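Local coordinates for protein PspGI restriction endonuclease (Pyrococcus sp. GI-H, PDB 3BM3) that probably cuts DNA at a specific sequence as a type II restriction endonuclease, and is captured here in complex with its substrate DNA, at residues 3-8 / 16-21; 22-27 / 105-110; 225-230 / 238-243. The protein carries 2 engineered substitutions. One frame throughout, in Å; residues are numbered along the deposited sequence.

Contact 1: residues 3-8 / 16-21; sequences RNLVID and NIPPTN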
loop_
_atom_site.group_PDB
_atom_site.type_symbol
_atom_site.label_atom_id
_atom_site.label_comp_id
_atom_site.label_asym_id
_atom_site.label_seq_id
_atom_site.Cartn_x
_atom_site.Cartn_y
_atom_site.Cartn_z
ATOM N N ARG C 3 33.191 -4.735 -1.269
ATOM C CA ARG C 3 34.243 -4.068 -0.491
ATOM C C ARG C 3 34.002 -4.134 1.018
ATOM O O ARG C 3 32.889 -4.317 1.475
ATOM C CB ARG C 3 34.426 -2.619 -0.931
ATOM C CG ARG C 3 33.323 -1.667 -0.548
ATOM C CD ARG C 3 33.674 -0.277 -1.054
ATOM N NE ARG C 3 32.804 0.761 -0.511
ATOM C CZ ARG C 3 31.718 1.229 -1.117
ATOM N NH1 ARG C 3 31.352 0.765 -2.303
ATOM N NH2 ARG C 3 30.998 2.184 -0.540
ATOM N N ASN C 4 35.078 -4.004 1.786
ATOM C CA ASN C 4 34.976 -3.867 3.222
ATOM C C ASN C 4 34.597 -2.441 3.559
ATOM O O ASN C 4 35.368 -1.517 3.337
ATOM C CB ASN C 4 36.296 -4.230 3.897
ATOM C CG ASN C 4 36.652 -5.692 3.729
ATOM O OD1 ASN C 4 37.829 -6.035 3.597
ATOM N ND2 ASN C 4 35.640 -6.568 3.748
ATOM N N LEU C 5 33.392 -2.256 4.084
ATOM C CA LEU C 5 32.911 -0.922 4.407
ATOM C C LEU C 5 33.629 -0.351 5.603
ATOM O O LEU C 5 33.976 -1.074 6.522
ATOM C CB LEU C 5 31.414 -0.931 4.730
ATOM C CG LEU C 5 30.507 -1.400 3.599
ATOM C CD1 LEU C 5 29.065 -1.638 4.131
ATOM C CD2 LEU C 5 30.567 -0.403 2.450
ATOM N N VAL C 6 33.808 0.961 5.586
ATOM C CA VAL C 6 34.170 1.705 6.765
ATOM C C VAL C 6 32.845 2.099 7.369
ATOM O O VAL C 6 32.006 2.766 6.739
ATOM C CB VAL C 6 35.032 2.924 6.437
ATOM C CG1 VAL C 6 35.375 3.696 7.690
ATOM C CG2 VAL C 6 36.290 2.479 5.679
ATOM N N ILE C 7 32.621 1.602 8.560
ATOM C CA ILE C 7 31.329 1.727 9.181
ATOM C C ILE C 7 31.450 2.709 10.316
ATOM O O ILE C 7 32.241 2.504 11.239
ATOM C CB ILE C 7 30.812 0.368 9.667
ATOM C CG1 ILE C 7 30.559 -0.519 8.437
ATOM C CG2 ILE C 7 29.531 0.567 10.475
ATOM C CD1 ILE C 7 30.529 -1.976 8.701
ATOM N N ASP C 8 30.678 3.782 10.237
ATOM C CA ASP C 8 30.637 4.776 11.283
ATOM C C ASP C 8 29.414 4.508 12.120
ATOM O O ASP C 8 28.314 4.803 11.722
ATOM C CB ASP C 8 30.566 6.175 10.650
ATOM C CG ASP C 8 30.420 7.279 11.682
ATOM O OD1 ASP C 8 30.255 6.972 12.880
ATOM O OD2 ASP C 8 30.468 8.447 11.274
ATOM N N ASN C 16 25.350 3.591 6.521
ATOM C CA ASN C 16 26.614 2.943 6.207
ATOM C C ASN C 16 26.569 1.978 5.031
ATOM O O ASN C 16 27.615 1.472 4.593
ATOM C CB ASN C 16 27.109 2.182 7.421
ATOM C CG ASN C 16 27.612 3.114 8.495
ATOM O OD1 ASN C 16 28.627 3.762 8.309
ATOM N ND2 ASN C 16 26.858 3.257 9.564
ATOM N N ILE C 17 25.374 1.716 4.528
ATOM C CA ILE C 17 25.201 0.826 3.403
ATOM C C ILE C 17 25.176 1.655 2.127
ATOM O O ILE C 17 24.363 2.567 1.994
ATOM C CB ILE C 17 23.903 -0.020 3.473
ATOM C CG1 ILE C 17 23.855 -0.851 4.769
ATOM C CG2 ILE C 17 23.830 -0.881 2.229
ATOM C CD1 ILE C 17 22.612 -1.599 4.976
ATOM N N PRO C 18 26.061 1.342 1.179
ATOM C CA PRO C 18 26.095 2.092 -0.058
ATOM C C PRO C 18 24.723 2.208 -0.719
ATOM O O PRO C 18 23.895 1.303 -0.576
ATOM C CB PRO C 18 27.035 1.259 -0.918
ATOM C CG PRO C 18 27.999 0.704 0.070
ATOM C CD PRO C 18 27.143 0.346 1.238
ATOM N N PRO C 19 24.462 3.337 -1.374
ATOM C CA PRO C 19 23.117 3.498 -1.942
ATOM C C PRO C 19 22.814 2.510 -3.055
ATOM O O PRO C 19 23.711 1.948 -3.674
ATOM C CB PRO C 19 23.118 4.914 -2.481
ATOM C CG PRO C 19 24.535 5.308 -2.571
ATOM C CD PRO C 19 25.301 4.521 -1.590
ATOM N N THR C 20 21.533 2.295 -3.280
ATOM C CA THR C 20 21.085 1.301 -4.234
ATOM C C THR C 20 21.704 1.522 -5.616
ATOM O O THR C 20 22.100 0.564 -6.258
ATOM C CB THR C 20 19.549 1.293 -4.340
ATOM O OG1 THR C 20 19.014 1.022 -3.062
ATOM C CG2 THR C 20 19.057 0.231 -5.301
ATOM N N ASN C 21 21.786 2.764 -6.057
ATOM C CA ASN C 21 22.365 3.043 -7.379
ATOM C C ASN C 21 23.778 2.473 -7.472
ATOM O O ASN C 21 24.143 1.833 -8.468
ATOM C CB ASN C 21 22.303 4.544 -7.709
ATOM C CG ASN C 21 23.193 5.412 -6.816
ATOM O OD1 ASN C 21 23.335 5.195 -5.615
ATOM N ND2 ASN C 21 23.787 6.423 -7.419
HETATM O O HOH W 1 30.097 2.457 4.696
#
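Asn16 meets the backbone of Asp8 with both ends of its amide. OD1 of Asn16 takes the backbone N-H of Asp8 at 2.8 Å, while ND2 of Asn16 gives a hydrogen to the carbonyl O of Asp8 at 3.0 Å. Asparagine suits the place because one short side chain supplies an acceptor and a donor together. The two bonds differ in geometry: Asp8 N stands 41° out of the carbonyl plane of Asn16, whereas Asp8 O lies near the amide plane, though Asn16 ND2 comes in above the carbonyl plane of Asp8. CG of Asn16 sits beside the backbone N and anti to the carbonyl carbon (chi1 -73°), which sends the amide across to the other segment. There Ile7 crosses it at about a right angle, its CG2 methyl 3.8 Å from Asn16 CG.

Farther along, packing takes over: Leu5 and Pro18 reach toward each other tip to tip, CD2 of Leu5 3.7 Å from Pro18 CG, while CD1 of Leu5 reaches the carbonyl O of Asn16 at 3.5 Å. Arg3 runs past Pro18 in the opposite direction, bringing NH2 to 3.4 Å from Pro18 CG with its guanidinium set obliquely. Tyr70 of helix 52-80 touches Arg3, Leu5 and Pro18 alike, and the Asp8 carboxylate turns to Thr10. One water donates to Val6 O and Asn16 O, linking these carbonyls. The two amide bonds thus satisfy polar backbone groups of segment 3-8, which forms no regular strand, and fix the rotation of the Asn16 amide just ahead of helix 20-31.

Contact 2: residues 22-27 / 105-110; sequences EIIEEA and EIIFTK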
loop_
_atom_site.group_PDB
_atom_site.type_symbol
_atom_site.label_atom_id
_atom_site.label_comp_id
_atom_site.label_asym_id
_atom_site.label_seq_id
_atom_site.Cartn_x
_atom_site.Cartn_y
_atom_site.Cartn_z
ATOM N N GLU C 22 24.569 2.660 -6.416
ATOM C CA GLU C 22 25.934 2.143 -6.396
ATOM C C GLU C 22 25.970 0.627 -6.403
ATOM O O GLU C 22 26.786 0.018 -7.105
ATOM C CB GLU C 22 26.708 2.715 -5.200
ATOM C CG GLU C 22 26.862 4.223 -5.317
ATOM C CD GLU C 22 27.625 4.882 -4.192
ATOM O OE1 GLU C 22 28.270 4.172 -3.377
ATOM O OE2 GLU C 22 27.576 6.142 -4.146
ATOM N N ILE C 23 25.064 0.020 -5.645
ATOM C CA ILE C 23 24.987 -1.416 -5.573
ATOM C C ILE C 23 24.557 -1.985 -6.911
ATOM O O ILE C 23 25.094 -2.990 -7.347
ATOM C CB ILE C 23 24.042 -1.863 -4.451
ATOM C CG1 ILE C 23 24.627 -1.427 -3.085
ATOM C CG2 ILE C 23 23.828 -3.349 -4.504
ATOM C CD1 ILE C 23 23.768 -1.806 -1.885
ATOM N N ILE C 24 23.606 -1.326 -7.566
ATOM C CA ILE C 24 23.143 -1.766 -8.880
ATOM C C ILE C 24 24.308 -1.691 -9.875
ATOM O O ILE C 24 24.528 -2.616 -10.694
ATOM C CB ILE C 24 21.938 -0.929 -9.354
ATOM C CG1 ILE C 24 20.677 -1.285 -8.534
ATOM C CG2 ILE C 24 21.626 -1.154 -10.874
ATOM C CD1 ILE C 24 20.064 -2.603 -8.893
ATOM N N GLU C 25 25.068 -0.602 -9.803
ATOM C CA GLU C 25 26.249 -0.471 -10.699
ATOM C C GLU C 25 27.251 -1.575 -10.421
ATOM O O GLU C 25 27.802 -2.157 -11.353
ATOM C CB GLU C 25 26.899 0.903 -10.602
ATOM C CG GLU C 25 26.056 2.072 -11.151
ATOM C CD GLU C 25 25.623 1.901 -12.629
ATOM O OE1 GLU C 25 26.370 1.287 -13.429
ATOM O OE2 GLU C 25 24.523 2.388 -12.983
ATOM N N GLU C 26 27.471 -1.885 -9.146
ATOM C CA GLU C 26 28.359 -2.972 -8.770
ATOM C C GLU C 26 27.879 -4.293 -9.364
ATOM O O GLU C 26 28.673 -5.069 -9.926
ATOM C CB GLU C 26 28.437 -3.086 -7.265
ATOM C CG GLU C 26 29.411 -4.100 -6.795
ATOM C CD GLU C 26 29.755 -3.919 -5.328
ATOM O OE1 GLU C 26 29.214 -2.968 -4.669
ATOM O OE2 GLU C 26 30.574 -4.744 -4.862
ATOM N N ALA C 27 26.579 -4.532 -9.239
ATOM C CA ALA C 27 25.947 -5.736 -9.764
ATOM C C ALA C 27 26.079 -5.784 -11.282
ATOM O O ALA C 27 26.335 -6.837 -11.830
ATOM C CB ALA C 27 24.478 -5.799 -9.381
ATOM N N GLU C 105 13.192 -0.002 -9.866
ATOM C CA GLU C 105 13.008 1.194 -10.644
ATOM C C GLU C 105 14.296 1.546 -11.359
ATOM O O GLU C 105 14.293 1.880 -12.540
ATOM C CB GLU C 105 12.496 2.318 -9.753
ATOM C CG GLU C 105 11.087 1.926 -9.254
ATOM C CD GLU C 105 10.354 2.891 -8.324
ATOM O OE1 GLU C 105 10.400 4.121 -8.558
ATOM O OE2 GLU C 105 9.637 2.377 -7.415
ATOM N N ILE C 106 15.430 1.406 -10.673
ATOM C CA ILE C 106 16.709 1.651 -11.348
ATOM C C ILE C 106 16.978 0.693 -12.503
ATOM O O ILE C 106 17.378 1.101 -13.591
ATOM C CB ILE C 106 17.873 1.614 -10.372
ATOM C CG1 ILE C 106 17.724 2.783 -9.389
ATOM C CG2 ILE C 106 19.194 1.652 -11.147
ATOM C CD1 ILE C 106 18.630 2.726 -8.166
ATOM N N ILE C 107 16.747 -0.582 -12.241
ATOM C CA ILE C 107 16.885 -1.608 -13.245
ATOM C C ILE C 107 16.019 -1.280 -14.457
ATOM O O ILE C 107 16.478 -1.341 -15.591
ATOM C CB ILE C 107 16.532 -2.949 -12.610
ATOM C CG1 ILE C 107 17.645 -3.298 -11.599
ATOM C CG2 ILE C 107 16.383 -4.006 -13.677
ATOM C CD1 ILE C 107 17.301 -4.530 -10.739
ATOM N N PHE C 108 14.781 -0.867 -14.207
ATOM C CA PHE C 108 13.875 -0.483 -15.263
ATOM C C PHE C 108 14.502 0.628 -16.109
ATOM O O PHE C 108 14.456 0.555 -17.348
ATOM C CB PHE C 108 12.530 -0.054 -14.681
ATOM C CG PHE C 108 11.433 0.008 -15.696
ATOM C CD1 PHE C 108 10.768 -1.148 -16.068
ATOM C CD2 PHE C 108 11.054 1.222 -16.283
ATOM C CE1 PHE C 108 9.753 -1.093 -17.016
ATOM C CE2 PHE C 108 10.030 1.264 -17.211
ATOM C CZ PHE C 108 9.391 0.103 -17.555
ATOM N N THR C 109 15.105 1.637 -15.469
ATOM C CA THR C 109 15.739 2.730 -16.212
ATOM C C THR C 109 16.892 2.255 -17.080
ATOM O O THR C 109 17.123 2.776 -18.150
ATOM C CB THR C 109 16.204 3.903 -15.310
ATOM O OG1 THR C 109 17.331 3.515 -14.528
ATOM C CG2 THR C 109 15.110 4.292 -14.382
ATOM N N LYS C 110 17.639 1.286 -16.586
ATOM C CA LYS C 110 18.755 0.752 -17.341
ATOM C C LYS C 110 18.259 0.154 -18.637
ATOM O O LYS C 110 18.911 0.286 -19.696
ATOM C CB LYS C 110 19.471 -0.297 -16.499
ATOM C CG LYS C 110 20.088 0.255 -15.245
ATOM C CD LYS C 110 20.998 1.468 -15.527
ATOM C CE LYS C 110 21.744 1.927 -14.293
ATOM N NZ LYS C 110 22.342 3.308 -14.481
#
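Segments 22-27 of helix 20-31 and 105-110 of helix 85-115 have axes 10.7 Å apart and cross at -52°, an angle consistent with ridges-into-grooves packing, and Ile24 and Ile107 have the nearest CA atoms. Ile24 points at the other helix and divides its two branches between neighbours there. Its CG2, anti to the backbone N, lies 3.7 Å from CG2 of Ile106. The other branch bends (chi2 -75°) so that CD1 of Ile24 comes 3.7 Å from CG1 of Ile107, whose side chain it meets at about a right angle. A branched residue fits here because it can touch two successive positions of one helix. Ala63 of helix 52-80 and Ala103 also pack on Ile24, small side chains against a buried bulky one.

At the outer side the contact is charged. Glu25 and Lys110 both bend at chi2, cross at about a right angle and form a salt bridge, NZ of Lys110 lying 2.8 Å from OE2 of Glu25, nearly in line with its C-O bond. A methionine in place of Lys110 would probably leave the Glu25 carboxylate without its charged mate and freer to turn. Within helix 85-115, Thr109 OG1 donates to Ile106 O at 2.6 Å, on a lone pair in the carbonyl plane, and this oxygen also takes the backbone N-H of Lys110. Branched hydrocarbon on the inner side and opposite charges at the exposed margin therefore join the two helices.

Contact 3: residues 225-230 / 238-243; sequences EIKRIS and KYIQKI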
loop_
_atom_site.group_PDB
_atom_site.type_symbol
_atom_site.label_atom_id
_atom_site.label_comp_id
_atom_site.label_asym_id
_atom_site.label_seq_id
_atom_site.Cartn_x
_atom_site.Cartn_y
_atom_site.Cartn_z
ATOM N N GLU C 225 -5.250 -18.959 -15.893
ATOM C CA GLU C 225 -6.330 -18.700 -14.951
ATOM C C GLU C 225 -7.473 -17.960 -15.621
ATOM O O GLU C 225 -8.639 -18.306 -15.441
ATOM C CB GLU C 225 -5.853 -17.894 -13.760
ATOM C CG GLU C 225 -5.021 -18.639 -12.797
ATOM C CD GLU C 225 -4.687 -17.792 -11.591
ATOM O OE1 GLU C 225 -5.571 -17.037 -11.132
ATOM O OE2 GLU C 225 -3.554 -17.898 -11.095
ATOM N N ILE C 226 -7.137 -16.932 -16.387
ATOM C CA ILE C 226 -8.131 -16.177 -17.118
ATOM C C ILE C 226 -8.920 -17.102 -18.061
ATOM O O ILE C 226 -10.153 -17.083 -18.093
ATOM C CB ILE C 226 -7.458 -14.998 -17.853
ATOM C CG1 ILE C 226 -6.996 -13.968 -16.811
ATOM C CG2 ILE C 226 -8.396 -14.379 -18.878
ATOM C CD1 ILE C 226 -6.181 -12.773 -17.364
ATOM N N LYS C 227 -8.192 -17.936 -18.788
ATOM C CA LYS C 227 -8.807 -18.849 -19.764
ATOM C C LYS C 227 -9.709 -19.880 -19.102
ATOM O O LYS C 227 -10.621 -20.408 -19.744
ATOM C CB LYS C 227 -7.724 -19.536 -20.591
ATOM C CG LYS C 227 -7.070 -18.604 -21.612
ATOM C CD LYS C 227 -6.139 -19.379 -22.523
ATOM C CE LYS C 227 -5.404 -18.512 -23.543
ATOM N NZ LYS C 227 -4.316 -19.322 -24.259
ATOM N N ARG C 228 -9.452 -20.169 -17.828
ATOM C CA ARG C 228 -10.213 -21.157 -17.069
ATOM C C ARG C 228 -11.471 -20.580 -16.443
ATOM O O ARG C 228 -12.244 -21.311 -15.812
ATOM C CB ARG C 228 -9.336 -21.808 -15.995
ATOM C CG ARG C 228 -8.252 -22.714 -16.583
ATOM C CD ARG C 228 -7.332 -23.265 -15.511
ATOM N NE ARG C 228 -7.892 -24.446 -14.844
ATOM C CZ ARG C 228 -7.643 -25.721 -15.166
ATOM N NH1 ARG C 228 -6.836 -26.047 -16.186
ATOM N NH2 ARG C 228 -8.217 -26.695 -14.454
ATOM N N ILE C 229 -11.687 -19.274 -16.589
ATOM C CA ILE C 229 -12.979 -18.714 -16.226
ATOM C C ILE C 229 -13.940 -19.203 -17.324
ATOM O O ILE C 229 -13.729 -18.938 -18.509
ATOM C CB ILE C 229 -12.952 -17.184 -16.116
ATOM C CG1 ILE C 229 -12.017 -16.759 -14.983
ATOM C CG2 ILE C 229 -14.369 -16.670 -15.880
ATOM C CD1 ILE C 229 -11.682 -15.253 -14.951
ATOM N N SER C 230 -14.931 -19.992 -16.950
ATOM C CA SER C 230 -15.766 -20.662 -17.968
ATOM C C SER C 230 -17.095 -19.977 -18.180
ATOM O O SER C 230 -17.845 -20.343 -19.077
ATOM C CB SER C 230 -15.991 -22.130 -17.605
ATOM O OG SER C 230 -14.738 -22.773 -17.450
ATOM N N LYS C 238 -10.724 -9.423 -24.308
ATOM C CA LYS C 238 -10.664 -8.022 -23.933
ATOM C C LYS C 238 -9.526 -7.766 -22.939
ATOM O O LYS C 238 -8.823 -6.753 -23.017
ATOM C CB LYS C 238 -12.041 -7.603 -23.376
ATOM C CG LYS C 238 -12.057 -6.455 -22.367
ATOM C CD LYS C 238 -13.489 -5.981 -22.098
ATOM C CE LYS C 238 -14.376 -7.088 -21.536
ATOM N NZ LYS C 238 -15.679 -6.631 -20.938
ATOM N N TYR C 239 -9.331 -8.699 -22.020
ATOM C CA TYR C 239 -8.346 -8.547 -20.979
ATOM C C TYR C 239 -6.982 -9.062 -21.376
ATOM O O TYR C 239 -5.960 -8.420 -21.108
ATOM C CB TYR C 239 -8.816 -9.293 -19.746
ATOM C CG TYR C 239 -10.071 -8.695 -19.216
ATOM C CD1 TYR C 239 -10.045 -7.502 -18.487
ATOM C CD2 TYR C 239 -11.300 -9.294 -19.451
ATOM C CE1 TYR C 239 -11.175 -6.936 -18.036
ATOM C CE2 TYR C 239 -12.456 -8.739 -18.958
ATOM C CZ TYR C 239 -12.385 -7.551 -18.253
ATOM O OH TYR C 239 -13.546 -7.016 -17.755
ATOM N N ILE C 240 -6.985 -10.236 -21.998
ATOM C CA ILE C 240 -5.748 -10.907 -22.372
ATOM C C ILE C 240 -4.888 -10.000 -23.248
ATOM O O ILE C 240 -3.655 -9.972 -23.094
ATOM C CB ILE C 240 -6.015 -12.281 -23.008
ATOM C CG1 ILE C 240 -6.554 -13.254 -21.940
ATOM C CG2 ILE C 240 -4.737 -12.872 -23.569
ATOM C CD1 ILE C 240 -6.896 -14.669 -22.527
ATOM N N GLN C 241 -5.520 -9.221 -24.113
ATOM C CA GLN C 241 -4.790 -8.322 -24.999
ATOM C C GLN C 241 -4.049 -7.201 -24.279
ATOM O O GLN C 241 -3.065 -6.700 -24.795
ATOM C CB GLN C 241 -5.716 -7.715 -26.033
ATOM C CG GLN C 241 -6.255 -8.752 -27.019
ATOM C CD GLN C 241 -7.544 -8.318 -27.732
ATOM O OE1 GLN C 241 -8.134 -9.096 -28.495
ATOM N NE2 GLN C 241 -8.006 -7.080 -27.454
ATOM N N LYS C 242 -4.559 -6.831 -23.112
ATOM C CA LYS C 242 -4.038 -5.736 -22.318
ATOM C C LYS C 242 -3.112 -6.227 -21.207
ATOM O O LYS C 242 -2.594 -5.415 -20.460
ATOM C CB LYS C 242 -5.201 -4.951 -21.723
ATOM C CG LYS C 242 -6.033 -4.225 -22.809
ATOM C CD LYS C 242 -7.426 -3.748 -22.326
ATOM C CE LYS C 242 -8.305 -3.278 -23.524
ATOM N NZ LYS C 242 -8.916 -4.362 -24.404
ATOM N N ILE C 243 -2.915 -7.532 -21.084
ATOM C CA ILE C 243 -2.010 -8.081 -20.078
ATOM C C ILE C 243 -0.797 -8.543 -20.838
ATOM O O ILE C 243 -0.930 -9.244 -21.805
ATOM C CB ILE C 243 -2.653 -9.274 -19.320
ATOM C CG1 ILE C 243 -3.860 -8.787 -18.521
ATOM C CG2 ILE C 243 -1.661 -9.960 -18.431
ATOM C CD1 ILE C 243 -4.781 -9.962 -18.062
#
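With chi1 at -70° and chi2 at 175°, Ile226 holds CG2 anti to its backbone N and stretches CG1 and CD1 away from the helix, and these two branches reach Ile240 and Ile243. The setting is a beta-alpha-beta crossover, in a chain whose family belongs to the PDDEXK clan of nucleases: strand 211-214 leads into helix 216-227, and after a loop and the short helix 236-240 the chain enters strand 243-245, parallel to 211-214 and at the margin of the five-stranded sheet within this chain. The contact joins the end of the crossover helix to the return into the sheet.

CG2 of Ile226 lies 3.7 Å from CG1 of Ile240, the two side chains sliding past each other in opposite directions. CD1 of Ile226 and CD1 of Ile243 approach tip to tip at 3.2 Å, closer than usual for two methyls, so their exact placing is doubtful. On the outer side the CD1 methyl of Ile240 meets the aliphatic part of Lys227, 4.0 Å from its CG. Lysine suits this margin because its methylenes pack while its extended chain, crossing Ile240 at about a right angle, carries the ammonium away from the methyl. Isoleucine suits the inner places because two branches can meet two partners, as CG2 and CD1 of Ile226 do; Ile198, Phe234 and, from helix 216-227, Ile223 add apolar cover. Nearby, Ile229 touches Tyr130 of the second subunit.

A type I turn from Ile240 to Ile243 leads into strand 243-245, closed by Ile243 N bonding to Ile240 O at 3.2 Å. The Lys242 side chain runs back along the preceding residues, and its NZ donates to the carbonyl O of Lys238 at 2.8 Å, in the carbonyl plane and on a lone pair.

From the N terminus, contact 1 closes the short loop between residues 8 and 16, folding the leading segment beside the entry to helix 20-31. Contact 2 follows on that same helix, but closes a far longer, mostly helical excursion through helix 52-80 and into helix 85-115. The two touch: Pro18 O lies 3.4 Å from Ile23 CD1. Contact 3 closes another short loop, between helix 216-227 and helix 236-240, about 45 Å from contact 1 between centres. The three follow in series, none nested or crossed. Contacts 1 and 2 tie the N-terminal arm to the long helices, whereas contact 3, on the opposite side of the chain's centre, joins the crossover helix to the sheet margin.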